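Local structure of leucine aminopeptidase 1 (Caenorhabditis elegans, 2HC9) at residues A[368-373]-A[430-435]. The protein is a zinc-dependent M17 aminopeptidase that releases N-terminal amino acids, preferably leucine, from peptides and probably acts as a digestive enzyme. The protein carries 1 engineered substitution. Residues are numbered along the deposited sequence; the frame is centred on the assembly and turned at random.
Sequences AWLSGR and DGPPSA
The N-terminal turn of helix 433-442, in the catalytic domain of this M17 aminopeptidase, receives Leu-370 from the short helix 367-371, a worked example of how one branched side chain can join two helix ends without any hydrogen bond between them. The two backbones stay well apart, with Leu-370 CA and Pro-432 CA, the nearest such pair, 7.7 Å from each other. The leucine side chain spans about half of that interval: CG stands anti to the backbone N (chi1 -169°), which carries the isobutyl group out toward the proline. One methyl then does the touching. Leu-370 CD1 lies 3.8 Å from Pro-432 CB, an apolar contact in which the methyl meets the ring at its beta carbon. The same methyl approaches Ser-434 CB more loosely, at 4.4 Å, so that it faces both the N-cap residue and the first turn of the helix.

Pro-432 occupies the N-cap position, and its carbonyl O accepts a weak hydrogen bond from Ala-435 N at 2.9 Å. The serine offers leucine its beta carbon, while its hydroxyl is hydrogen-bonded to Thr-364 OG1. Thr-364 also lines the bicarbonate pocket, so the serine that packs on Leu-370 also reaches the edge of that site, although the Ser-434 side chain remains about 12 Å from a zinc ion. On the other segment, just after helix 367-371, Gly-372 is the first residue to leave helical geometry, with positive phi (76°).

Strand 376-380 touches side chains from both helices, Ala-377 meeting Leu-370 and Met-379 meeting Ala-435, while Met-403 packs against Leu-370 and Ser-434; Trp-369 of a second subunit packs on Leu-370 and Pro-432, placing this buried helix-to-helix junction at a subunit interface.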
ATOM      1  N   ALA A 368       9.384  -5.345 -19.526  1.00 14.09           N
ATOM      2  CA  ALA A 368      10.079  -4.045 -19.563  1.00 15.92           C
ATOM      3  C   ALA A 368      11.326  -4.035 -18.649  1.00 18.49           C
ATOM      4  O   ALA A 368      12.294  -3.307 -18.909  1.00 17.76           O
ATOM      5  CB  ALA A 368       9.126  -2.928 -19.162  1.00 18.36           C
ATOM      6  N   TRP A 369      11.290  -4.828 -17.571  1.00 16.20           N
ATOM      7  CA  TRP A 369      12.456  -4.902 -16.659  1.00 18.76           C
ATOM      8  C   TRP A 369      13.575  -5.791 -17.223  1.00 20.03           C
ATOM      9  O   TRP A 369      14.715  -5.765 -16.749  1.00 19.87           O
ATOM     10  CB  TRP A 369      12.023  -5.367 -15.256  1.00 27.29           C
ATOM     11  CG  TRP A 369      11.078  -4.394 -14.578  1.00 34.55           C
ATOM     12  CD1 TRP A 369       9.860  -3.946 -15.056  1.00 41.05           C
ATOM     13  CD2 TRP A 369      11.257  -3.767 -13.307  1.00 35.31           C
ATOM     14  NE1 TRP A 369       9.295  -3.071 -14.159  1.00 52.42           N
ATOM     15  CE2 TRP A 369      10.134  -2.941 -13.081  1.00 43.03           C
ATOM     16  CE3 TRP A 369      12.250  -3.822 -12.343  1.00 40.04           C
ATOM     17  CZ2 TRP A 369       9.981  -2.190 -11.917  1.00 43.05           C
ATOM     18  CZ3 TRP A 369      12.106  -3.054 -11.185  1.00 43.76           C
ATOM     19  CH2 TRP A 369      10.981  -2.253 -10.986  1.00 38.85           C
ATOM     20  N   LEU A 370      13.242  -6.589 -18.228  1.00 17.81           N
ATOM     21  CA  LEU A 370      14.223  -7.436 -18.874  1.00 15.59           C
ATOM     22  C   LEU A 370      14.821  -6.758 -20.113  1.00 17.88           C
ATOM     23  O   LEU A 370      16.051  -6.654 -20.248  1.00 18.71           O
ATOM     24  CB  LEU A 370      13.600  -8.796 -19.210  1.00 12.88           C
ATOM     25  CG  LEU A 370      14.556  -9.921 -19.654  1.00 14.69           C
ATOM     26  CD1 LEU A 370      13.910 -11.291 -19.337  1.00 17.20           C
ATOM     27  CD2 LEU A 370      14.837  -9.815 -21.172  1.00 17.02           C
ATOM     28  N   SER A 371      13.956  -6.318 -21.037  1.00 17.46           N
ATOM     29  CA  SER A 371      14.415  -5.814 -22.336  1.00 17.99           C
ATOM     30  C   SER A 371      14.060  -4.351 -22.584  1.00 17.75           C
ATOM     31  O   SER A 371      14.358  -3.818 -23.652  1.00 18.30           O
ATOM     32  CB  SER A 371      13.871  -6.695 -23.477  1.00 17.03           C
ATOM     33  OG  SER A 371      12.450  -6.628 -23.578  1.00 19.26           O
ATOM     34  N   GLY A 372      13.443  -3.691 -21.600  1.00 14.08           N
ATOM     35  CA  GLY A 372      13.078  -2.284 -21.773  1.00 15.47           C
ATOM     36  C   GLY A 372      11.846  -2.131 -22.666  1.00 17.75           C
ATOM     37  O   GLY A 372      11.120  -3.102 -22.916  1.00 17.25           O
ATOM     38  N   ARG A 373      11.611  -0.915 -23.150  1.00 16.23           N
ATOM     39  CA  ARG A 373      10.317  -0.605 -23.786  1.00 16.04           C
ATOM     40  C   ARG A 373      10.349  -0.627 -25.309  1.00 18.48           C
ATOM     41  O   ARG A 373       9.300  -0.545 -25.947  1.00 18.04           O
ATOM     42  CB  ARG A 373       9.751   0.723 -23.268  1.00 14.65           C
ATOM     43  CG  ARG A 373       9.507   0.687 -21.758  1.00 19.86           C
ATOM     44  CD  ARG A 373       8.683   1.849 -21.251  1.00 21.65           C
ATOM     45  NE  ARG A 373       8.412   1.637 -19.822  1.00 34.31           N
ATOM     46  CZ  ARG A 373       7.553   0.738 -19.318  1.00 43.03           C
ATOM     47  NH1 ARG A 373       6.808  -0.033 -20.105  1.00 42.78           N
ATOM     48  NH2 ARG A 373       7.419   0.613 -18.008  1.00 43.11           N
ATOM     49  N   ASP A 430      13.232 -18.261  -9.215  1.00 15.32           N
ATOM     50  CA  ASP A 430      14.618 -18.258  -9.692  1.00 15.15           C
ATOM     51  C   ASP A 430      14.759 -17.650 -11.083  1.00 19.03           C
ATOM     52  O   ASP A 430      15.784 -17.089 -11.384  1.00 18.17           O
ATOM     53  CB  ASP A 430      15.177 -19.665  -9.715  1.00 17.74           C
ATOM     54  CG  ASP A 430      15.583 -20.157  -8.328  1.00 24.44           C
ATOM     55  OD1 ASP A 430      15.746 -19.331  -7.410  1.00 21.82           O
ATOM     56  OD2 ASP A 430      15.744 -21.379  -8.177  1.00 23.94           O
ATOM     57  N   GLY A 431      13.750 -17.813 -11.938  1.00 19.65           N
ATOM     58  CA  GLY A 431      13.835 -17.267 -13.305  1.00 14.38           C
ATOM     59  C   GLY A 431      13.418 -15.810 -13.412  1.00 16.40           C
ATOM     60  O   GLY A 431      12.672 -15.301 -12.560  1.00 17.67           O
ATOM     61  N   PRO A 432      13.835 -15.141 -14.492  1.00 17.63           N
ATOM     62  CA  PRO A 432      13.182 -13.845 -14.807  1.00 18.22           C
ATOM     63  C   PRO A 432      11.673 -14.143 -14.996  1.00 15.87           C
ATOM     64  O   PRO A 432      11.342 -15.115 -15.668  1.00 15.63           O
ATOM     65  CB  PRO A 432      13.800 -13.452 -16.168  1.00 19.87           C
ATOM     66  CG  PRO A 432      14.964 -14.380 -16.404  1.00 20.53           C
ATOM     67  CD  PRO A 432      14.817 -15.575 -15.513  1.00 17.09           C
ATOM     68  N   PRO A 433      10.767 -13.387 -14.343  1.00 17.56           N
ATOM     69  CA  PRO A 433       9.332 -13.684 -14.495  1.00 16.90           C
ATOM     70  C   PRO A 433       8.830 -13.795 -15.935  1.00 16.11           C
ATOM     71  O   PRO A 433       7.972 -14.666 -16.213  1.00 17.63           O
ATOM     72  CB  PRO A 433       8.650 -12.518 -13.751  1.00 19.10           C
ATOM     73  CG  PRO A 433       9.664 -12.179 -12.661  1.00 22.19           C
ATOM     74  CD  PRO A 433      10.999 -12.313 -13.355  1.00 20.14           C
ATOM     75  N   SER A 434       9.372 -12.975 -16.847  1.00 16.86           N
ATOM     76  CA  SER A 434       8.985 -13.068 -18.272  1.00 16.78           C
ATOM     77  C   SER A 434       9.391 -14.390 -18.920  1.00 17.48           C
ATOM     78  O   SER A 434       8.699 -14.890 -19.815  1.00 16.52           O
ATOM     79  CB  SER A 434       9.537 -11.897 -19.083  1.00 14.44           C
ATOM     80  OG  SER A 434       9.105 -10.678 -18.494  1.00 17.61           O
ATOM     81  N   ALA A 435      10.502 -14.961 -18.457  1.00 15.79           N
ATOM     82  CA  ALA A 435      10.982 -16.242 -18.966  1.00 14.82           C
ATOM     83  C   ALA A 435      10.099 -17.359 -18.427  1.00 17.88           C
ATOM     84  O   ALA A 435       9.700 -18.265 -19.165  1.00 15.54           O
ATOM     85  CB  ALA A 435      12.446 -16.459 -18.518  1.00 16.23           C
TER